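Local coordinates for flagellar basal body rod modification protein (Helicobacter pylori 26695, PDB 4ZZF), which is probably required for assembly of the flagellar hook, perhaps as a scaffolding protein, and is represented here by a truncated central-to-C-terminal piece containing its Ig-like domain, at residues 29-34 and 67-72; 37-42 and 93-98. One frame throughout, in Å; residues are numbered along the deposited sequence.

Contact 1: residues 29-34 and 67-72; sequences LFFDEK and GYINFE
Phe30 drives the edge of its ring into the face of Tyr68, a T-shaped pair whose centroids lie 4.8 Å apart with the planes at 63°. Phe30 CD1 stands over the centre of the tyrosine ring, 3.5 Å above its plane. The phenylalanine reaches it because its CG is anti to the backbone N (chi1 -180°). A tyrosine suits the partner position, since its hydroxyl, beyond the ring, is hydrogen-bonded to the backbone O of Glu112. On the other face of the sheet the side chains that meet are apolar: Phe31 CD1 meets the Ile69 CD1 methyl at 3.7 Å, Phe31 CE1 comes to the edge of the Phe71 ring, and Leu29 CB lies 3.9 Å from Phe71 CE2. Between the two faces, antiparallel backbone bonds set this register. Leu29 and Ile69 exchange N-H···O bonds, as do Phe31 and Gly67, with Phe31 N to Gly67 O at 2.8 Å and nearly straight (174°). Gly67 has positive phi, which a glycine adopts easily. Strands 25-31 and 67-73 thus pair within the Ig-like domain, where Leu29 and Phe71 pack on Ile44 of strand 43-47 and Phe31 touches Thr106 of strand 104-107.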
ATOM      1  N   LEU A  29     -23.608  -7.169  -7.434  1.00 36.99           N
ATOM      2  CA  LEU A  29     -23.235  -5.887  -8.021  1.00 37.39           C
ATOM      3  C   LEU A  29     -22.631  -4.982  -6.959  1.00 39.55           C
ATOM      4  O   LEU A  29     -23.101  -4.946  -5.815  1.00 40.10           O
ATOM      5  CB  LEU A  29     -24.446  -5.195  -8.650  1.00 35.12           C
ATOM      6  CG  LEU A  29     -24.987  -5.830  -9.920  1.00 41.55           C
ATOM      7  CD1 LEU A  29     -26.216  -5.056 -10.405  1.00 36.05           C
ATOM      8  CD2 LEU A  29     -23.918  -5.830 -10.964  1.00 35.55           C
ATOM      9  N   PHE A  30     -21.606  -4.229  -7.332  1.00 36.38           N
ATOM     10  CA  PHE A  30     -20.971  -3.341  -6.374  1.00 34.89           C
ATOM     11  C   PHE A  30     -21.417  -1.900  -6.587  1.00 36.08           C
ATOM     12  O   PHE A  30     -21.248  -1.354  -7.686  1.00 36.03           O
ATOM     13  CB  PHE A  30     -19.451  -3.452  -6.476  1.00 35.85           C
ATOM     14  CG  PHE A  30     -18.709  -2.568  -5.518  1.00 37.92           C
ATOM     15  CD1 PHE A  30     -18.426  -3.002  -4.237  1.00 36.13           C
ATOM     16  CD2 PHE A  30     -18.287  -1.294  -5.904  1.00 37.70           C
ATOM     17  CE1 PHE A  30     -17.729  -2.181  -3.356  1.00 39.09           C
ATOM     18  CE2 PHE A  30     -17.600  -0.479  -5.031  1.00 37.51           C
ATOM     19  CZ  PHE A  30     -17.317  -0.927  -3.752  1.00 34.18           C
ATOM     20  N   PHE A  31     -21.976  -1.288  -5.538  1.00 32.72           N
ATOM     21  CA  PHE A  31     -22.384   0.112  -5.605  1.00 37.23           C
ATOM     22  C   PHE A  31     -21.412   1.006  -4.831  1.00 39.17           C
ATOM     23  O   PHE A  31     -21.288   0.911  -3.609  1.00 37.78           O
ATOM     24  CB  PHE A  31     -23.829   0.267  -5.106  1.00 33.61           C
ATOM     25  CG  PHE A  31     -24.828  -0.440  -5.984  1.00 37.65           C
ATOM     26  CD1 PHE A  31     -25.083  -1.802  -5.814  1.00 34.58           C
ATOM     27  CD2 PHE A  31     -25.458   0.234  -7.023  1.00 31.68           C
ATOM     28  CE1 PHE A  31     -25.976  -2.473  -6.636  1.00 35.32           C
ATOM     29  CE2 PHE A  31     -26.354  -0.423  -7.853  1.00 36.79           C
ATOM     30  CZ  PHE A  31     -26.614  -1.789  -7.664  1.00 36.71           C
ATOM     31  N   ASP A  32     -20.717   1.861  -5.575  1.00 34.21           N
ATOM     32  CA  ASP A  32     -19.687   2.750  -5.038  1.00 42.07           C
ATOM     33  C   ASP A  32     -20.224   3.789  -4.055  1.00 44.23           C
ATOM     34  O   ASP A  32     -19.491   4.278  -3.201  1.00 46.57           O
ATOM     35  CB  ASP A  32     -18.985   3.450  -6.201  1.00 34.37           C
ATOM     36  CG  ASP A  32     -18.514   2.459  -7.258  1.00 39.44           C
ATOM     37  OD1 ASP A  32     -19.365   1.924  -8.008  1.00 36.50           O
ATOM     38  OD2 ASP A  32     -17.300   2.188  -7.317  1.00 34.28           O
ATOM     39  N   GLU A  33     -21.504   4.113  -4.210  1.00 40.22           N
ATOM     40  CA  GLU A  33     -22.225   5.066  -3.371  1.00 43.98           C
ATOM     41  C   GLU A  33     -23.506   4.416  -2.912  1.00 43.81           C
ATOM     42  O   GLU A  33     -24.034   3.556  -3.627  1.00 39.53           O
ATOM     43  CB  GLU A  33     -22.593   6.339  -4.141  1.00 40.03           C
ATOM     44  CG  GLU A  33     -21.492   7.292  -4.444  1.00 48.93           C
ATOM     45  CD  GLU A  33     -22.032   8.524  -5.141  1.00 52.51           C
ATOM     46  OE1 GLU A  33     -23.284   8.691  -5.162  1.00 50.27           O
ATOM     47  OE2 GLU A  33     -21.222   9.313  -5.682  1.00 56.16           O
ATOM     48  N   LYS A  34     -24.030   4.851  -1.766  1.00 37.88           N
ATOM     49  CA  LYS A  34     -25.361   4.451  -1.344  1.00 39.56           C
ATOM     50  C   LYS A  34     -26.389   4.743  -2.426  1.00 39.17           C
ATOM     51  O   LYS A  34     -26.429   5.838  -2.969  1.00 41.18           O
ATOM     52  CB  LYS A  34     -25.780   5.184  -0.065  1.00 44.15           C
ATOM     53  CG  LYS A  34     -25.125   4.672   1.187  1.00 48.65           C
ATOM     54  CD  LYS A  34     -25.769   5.267   2.426  1.00 45.97           C
ATOM     55  CE  LYS A  34     -25.146   4.665   3.682  1.00 56.50           C
ATOM     56  NZ  LYS A  34     -25.868   5.051   4.936  1.00 67.40           N
ATOM     57  N   GLY A  67     -22.064  -0.823  -1.487  1.00 41.15           N
ATOM     58  CA  GLY A  67     -21.152  -1.955  -1.492  1.00 42.65           C
ATOM     59  C   GLY A  67     -21.711  -3.081  -2.342  1.00 40.24           C
ATOM     60  O   GLY A  67     -22.451  -2.831  -3.294  1.00 39.46           O
ATOM     61  N   TYR A  68     -21.344  -4.316  -2.008  1.00 40.76           N
ATOM     62  CA  TYR A  68     -21.827  -5.488  -2.728  1.00 40.36           C
ATOM     63  C   TYR A  68     -23.236  -5.854  -2.283  1.00 41.21           C
ATOM     64  O   TYR A  68     -23.495  -6.024  -1.098  1.00 42.72           O
ATOM     65  CB  TYR A  68     -20.895  -6.681  -2.514  1.00 36.60           C
ATOM     66  CG  TYR A  68     -19.567  -6.574  -3.249  1.00 39.90           C
ATOM     67  CD1 TYR A  68     -19.493  -6.761  -4.624  1.00 38.18           C
ATOM     68  CD2 TYR A  68     -18.394  -6.309  -2.562  1.00 37.77           C
ATOM     69  CE1 TYR A  68     -18.286  -6.675  -5.295  1.00 40.33           C
ATOM     70  CE2 TYR A  68     -17.189  -6.226  -3.214  1.00 38.39           C
ATOM     71  CZ  TYR A  68     -17.136  -6.403  -4.576  1.00 40.47           C
ATOM     72  OH  TYR A  68     -15.930  -6.297  -5.209  1.00 35.49           O
ATOM     73  N   ILE A  69     -24.144  -5.981  -3.240  1.00 41.72           N
ATOM     74  CA  ILE A  69     -25.501  -6.429  -2.952  1.00 43.31           C
ATOM     75  C   ILE A  69     -25.793  -7.678  -3.788  1.00 44.26           C
ATOM     76  O   ILE A  69     -25.446  -7.727  -4.970  1.00 42.91           O
ATOM     77  CB  ILE A  69     -26.536  -5.318  -3.246  1.00 40.17           C
ATOM     78  CG1 ILE A  69     -26.186  -4.050  -2.467  1.00 44.68           C
ATOM     79  CG2 ILE A  69     -27.955  -5.763  -2.872  1.00 42.72           C
ATOM     80  CD1 ILE A  69     -27.050  -2.845  -2.830  1.00 39.57           C
ATOM     81  N   ASN A  70     -26.412  -8.692  -3.183  1.00 43.58           N
ATOM     82  CA  ASN A  70     -26.720  -9.924  -3.916  1.00 43.18           C
ATOM     83  C   ASN A  70     -28.127  -9.919  -4.483  1.00 41.17           C
ATOM     84  O   ASN A  70     -29.076  -9.508  -3.830  1.00 41.23           O
ATOM     85  CB  ASN A  70     -26.531 -11.149  -3.030  1.00 41.64           C
ATOM     86  CG  ASN A  70     -25.159 -11.196  -2.416  1.00 46.96           C
ATOM     87  OD1 ASN A  70     -24.154 -11.249  -3.122  1.00 51.89           O
ATOM     88  ND2 ASN A  70     -25.104 -11.157  -1.098  1.00 49.47           N
ATOM     89  N   PHE A  71     -28.244 -10.367  -5.721  1.00 43.85           N
ATOM     90  CA  PHE A  71     -29.520 -10.384  -6.406  1.00 44.10           C
ATOM     91  C   PHE A  71     -29.785 -11.767  -6.969  1.00 50.48           C
ATOM     92  O   PHE A  71     -28.879 -12.603  -7.030  1.00 50.69           O
ATOM     93  CB  PHE A  71     -29.547  -9.356  -7.532  1.00 43.45           C
ATOM     94  CG  PHE A  71     -29.282  -7.938  -7.082  1.00 41.74           C
ATOM     95  CD1 PHE A  71     -30.322  -7.123  -6.669  1.00 39.58           C
ATOM     96  CD2 PHE A  71     -27.991  -7.424  -7.095  1.00 42.51           C
ATOM     97  CE1 PHE A  71     -30.081  -5.818  -6.279  1.00 41.98           C
ATOM     98  CE2 PHE A  71     -27.739  -6.123  -6.702  1.00 42.41           C
ATOM     99  CZ  PHE A  71     -28.785  -5.319  -6.290  1.00 40.64           C
ATOM    100  N   GLU A  72     -31.030 -12.007  -7.372  1.00 51.13           N
ATOM    101  CA  GLU A  72     -31.371 -13.234  -8.071  1.00 54.34           C
ATOM    102  C   GLU A  72     -32.182 -12.884  -9.301  1.00 56.10           C
ATOM    103  O   GLU A  72     -32.933 -11.908  -9.310  1.00 56.89           O
ATOM    104  CB  GLU A  72     -32.142 -14.200  -7.164  1.00 59.46           C
ATOM    105  CG  GLU A  72     -31.274 -14.845  -6.081  1.00 64.11           C
ATOM    106  CD  GLU A  72     -32.042 -15.767  -5.131  1.00 73.67           C
ATOM    107  OE1 GLU A  72     -33.288 -15.667  -5.052  1.00 69.50           O
ATOM    108  OE2 GLU A  72     -31.380 -16.597  -4.463  1.00 78.27           O
TER

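Contact 2: residues 37-42 and 93-98; sequences ASKGVP and EYNLDS
Lys39 uses both its backbone and its side chain to hold Leu96. Its carbonyl O accepts the Leu96 N-H at 3.0 Å, the donor standing well above the carbonyl plane, while its ammonium group turns back to Leu96 O, with NZ 3.1 Å from that oxygen. Bends at chi3 (71°) and chi4 (59°) fold the long chain over the 93-98 backbone and bring CE to 4.0 Å from Asn95 CB; a lysine thus offers a methylene to Asn95 and a terminal donor to Leu96 O. Two waters extend the polar network. One joins Lys39 O to Asn95 N, 2.7 Å from each, and the other bridges Lys39 NZ and Asp97 OD1, which lie 5.0 Å apart and not in direct contact; the second carboxylate oxygen of Asp97 is bonded to Ser100 N. In the Ig-like domain of this FlgD family protein, the contact brings the loop between strands 25-31 and 43-47 against residues 93-98, which carry strand 86-94 onward. The remaining contacts are largely apolar. Gly40 has positive phi, easy for glycine, and its lack of a side chain lets Leu96 come close, CD2 3.7 Å from Gly40 CA. Pro42 sets its ring CB against Tyr94 CB at 3.7 Å, and also packs on Leu59, while Leu96 touches Tyr103. Separate from these is a CA-H···O contact, Pro42 CA to Glu93 O.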
ATOM      1  N   ALA A  37     -32.926   6.345  -4.172  1.00 36.72           N
ATOM      2  CA  ALA A  37     -34.006   6.061  -5.115  1.00 41.40           C
ATOM      3  C   ALA A  37     -34.832   7.299  -5.511  1.00 48.21           C
ATOM      4  O   ALA A  37     -35.766   7.193  -6.325  1.00 46.17           O
ATOM      5  CB  ALA A  37     -34.931   4.985  -4.546  1.00 43.53           C
ATOM      6  N   SER A  38     -34.512   8.462  -4.942  1.00 43.59           N
ATOM      7  CA  SER A  38     -35.168   9.700  -5.374  1.00 42.46           C
ATOM      8  C   SER A  38     -34.413  10.327  -6.559  1.00 41.62           C
ATOM      9  O   SER A  38     -34.879  11.285  -7.172  1.00 43.55           O
ATOM     10  CB  SER A  38     -35.253  10.694  -4.218  1.00 42.43           C
ATOM     11  OG  SER A  38     -33.966  11.186  -3.931  1.00 39.54           O
ATOM     12  N   LYS A  39     -33.243   9.773  -6.871  1.00 37.76           N
ATOM     13  CA  LYS A  39     -32.380  10.312  -7.908  1.00 39.81           C
ATOM     14  C   LYS A  39     -32.558   9.499  -9.191  1.00 43.02           C
ATOM     15  O   LYS A  39     -31.857   8.515  -9.420  1.00 40.92           O
ATOM     16  CB  LYS A  39     -30.915  10.313  -7.436  1.00 40.46           C
ATOM     17  CG  LYS A  39     -30.621  11.359  -6.352  1.00 38.37           C
ATOM     18  CD  LYS A  39     -29.231  11.215  -5.713  1.00 39.62           C
ATOM     19  CE  LYS A  39     -28.103  11.618  -6.653  1.00 43.56           C
ATOM     20  NZ  LYS A  39     -28.226  13.027  -7.120  1.00 44.98           N
ATOM     21  N   GLY A  40     -33.510   9.923 -10.019  1.00 43.98           N
ATOM     22  CA  GLY A  40     -33.901   9.171 -11.194  1.00 41.36           C
ATOM     23  C   GLY A  40     -34.581   7.868 -10.822  1.00 44.18           C
ATOM     24  O   GLY A  40     -35.096   7.732  -9.714  1.00 46.02           O
ATOM     25  N   VAL A  41     -34.565   6.906 -11.745  1.00 41.25           N
ATOM     26  CA  VAL A  41     -35.124   5.581 -11.498  1.00 41.65           C
ATOM     27  C   VAL A  41     -34.029   4.502 -11.603  1.00 40.40           C
ATOM     28  O   VAL A  41     -33.674   4.095 -12.701  1.00 40.83           O
ATOM     29  CB  VAL A  41     -36.274   5.286 -12.494  1.00 45.57           C
ATOM     30  CG1 VAL A  41     -36.907   3.911 -12.223  1.00 43.72           C
ATOM     31  CG2 VAL A  41     -37.331   6.411 -12.429  1.00 43.73           C
ATOM     32  N   PRO A  42     -33.482   4.046 -10.459  1.00 39.38           N
ATOM     33  CA  PRO A  42     -32.361   3.098 -10.500  1.00 37.35           C
ATOM     34  C   PRO A  42     -32.821   1.695 -10.863  1.00 42.19           C
ATOM     35  O   PRO A  42     -33.867   1.241 -10.408  1.00 39.08           O
ATOM     36  CB  PRO A  42     -31.819   3.132  -9.073  1.00 36.12           C
ATOM     37  CG  PRO A  42     -33.045   3.387  -8.235  1.00 37.55           C
ATOM     38  CD  PRO A  42     -33.882   4.354  -9.074  1.00 40.06           C
ATOM     39  N   GLU A  93     -27.835   1.026 -13.321  1.00 38.11           N
ATOM     40  CA  GLU A  93     -27.756   2.474 -13.306  1.00 40.63           C
ATOM     41  C   GLU A  93     -28.425   2.946 -12.041  1.00 39.61           C
ATOM     42  O   GLU A  93     -29.459   2.403 -11.665  1.00 37.80           O
ATOM     43  CB  GLU A  93     -28.438   3.071 -14.531  1.00 39.26           C
ATOM     44  CG  GLU A  93     -27.651   2.879 -15.808  1.00 49.85           C
ATOM     45  CD  GLU A  93     -28.124   3.806 -16.896  1.00 56.61           C
ATOM     46  OE1 GLU A  93     -29.359   3.864 -17.108  1.00 64.28           O
ATOM     47  OE2 GLU A  93     -27.273   4.504 -17.502  1.00 59.46           O
ATOM     48  N   TYR A  94     -27.853   3.959 -11.395  1.00 37.74           N
ATOM     49  CA  TYR A  94     -28.427   4.468 -10.156  1.00 37.10           C
ATOM     50  C   TYR A  94     -27.891   5.868  -9.865  1.00 37.60           C
ATOM     51  O   TYR A  94     -26.856   6.267 -10.414  1.00 35.38           O
ATOM     52  CB  TYR A  94     -28.128   3.515  -8.994  1.00 36.47           C
ATOM     53  CG  TYR A  94     -26.662   3.490  -8.615  1.00 37.55           C
ATOM     54  CD1 TYR A  94     -25.710   2.938  -9.468  1.00 36.92           C
ATOM     55  CD2 TYR A  94     -26.225   4.032  -7.415  1.00 36.43           C
ATOM     56  CE1 TYR A  94     -24.363   2.923  -9.132  1.00 36.00           C
ATOM     57  CE2 TYR A  94     -24.878   4.014  -7.069  1.00 33.74           C
ATOM     58  CZ  TYR A  94     -23.955   3.468  -7.930  1.00 36.27           C
ATOM     59  OH  TYR A  94     -22.615   3.464  -7.596  1.00 34.07           O
ATOM     60  N   ASN A  95     -28.635   6.613  -9.044  1.00 37.17           N
ATOM     61  CA  ASN A  95     -28.261   7.961  -8.611  1.00 37.07           C
ATOM     62  C   ASN A  95     -28.062   8.932  -9.757  1.00 34.31           C
ATOM     63  O   ASN A  95     -26.956   9.369 -10.014  1.00 36.61           O
ATOM     64  CB  ASN A  95     -26.997   7.904  -7.749  1.00 34.14           C
ATOM     65  CG  ASN A  95     -27.240   7.210  -6.427  1.00 34.15           C
ATOM     66  OD1 ASN A  95     -28.317   6.661  -6.212  1.00 36.18           O
ATOM     67  ND2 ASN A  95     -26.254   7.232  -5.538  1.00 35.26           N
ATOM     68  N   LEU A  96     -29.149   9.255 -10.443  1.00 38.28           N
ATOM     69  CA  LEU A  96     -29.131  10.225 -11.531  1.00 41.15           C
ATOM     70  C   LEU A  96     -28.618  11.563 -11.021  1.00 43.92           C
ATOM     71  O   LEU A  96     -29.068  12.048  -9.979  1.00 41.15           O
ATOM     72  CB  LEU A  96     -30.533  10.383 -12.117  1.00 39.30           C
ATOM     73  CG  LEU A  96     -30.798  11.555 -13.053  1.00 44.05           C
ATOM     74  CD1 LEU A  96     -30.062  11.339 -14.361  1.00 46.73           C
ATOM     75  CD2 LEU A  96     -32.298  11.715 -13.303  1.00 41.15           C
ATOM     76  N   ASP A  97     -27.659  12.147 -11.728  1.00 44.75           N
ATOM     77  CA  ASP A  97     -27.112  13.427 -11.304  1.00 47.10           C
ATOM     78  C   ASP A  97     -27.857  14.600 -11.956  1.00 48.47           C
ATOM     79  O   ASP A  97     -28.128  14.583 -13.148  1.00 48.66           O
ATOM     80  CB  ASP A  97     -25.621  13.503 -11.617  1.00 47.00           C
ATOM     81  CG  ASP A  97     -25.001  14.827 -11.183  1.00 49.48           C
ATOM     82  OD1 ASP A  97     -24.668  14.974  -9.993  1.00 49.46           O
ATOM     83  OD2 ASP A  97     -24.859  15.722 -12.032  1.00 49.48           O
ATOM     84  N   SER A  98     -28.191  15.614 -11.161  1.00 48.26           N
ATOM     85  CA  SER A  98     -28.961  16.769 -11.644  1.00 48.63           C
ATOM     86  C   SER A  98     -28.272  17.532 -12.772  1.00 53.14           C
ATOM     87  O   SER A  98     -28.910  17.911 -13.768  1.00 54.97           O
ATOM     88  CB  SER A  98     -29.241  17.739 -10.494  1.00 46.93           C
ATOM     89  OG  SER A  98     -29.727  18.971 -10.995  1.00 52.82           O
TER
HETATM   90  O   HOH W   1     -31.152   6.244  -8.146  1.00 36.73           O
HETATM   91  O   HOH W   2     -25.471  13.066  -8.133  1.00 45.11           O

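How the contacts relate
The centres of contacts 1 and 2 lie 15 Å apart in the same Ig-like domain, and their segments alternate along the chain. Residues 32-34, which leave the strand of contact 1, meet Tyr94 and Asn95 of contact 2: Lys34 O lies 2.9 Å from Asn95 ND2, a probable hydrogen bond. The Tyr94 ring forms an edge-to-face pair with Phe31, and its OH receives a weak hydrogen bond from Asp32 N. Asn95 suits this junction because its amide presents both a donor and an acceptor, ND2 facing Lys34 while OD1 accepts from Asp36 N. Contact 1 is buried, its centre about 7 Å from the centre of the chain; that of partly buried contact 2 lies about 17 Å from it.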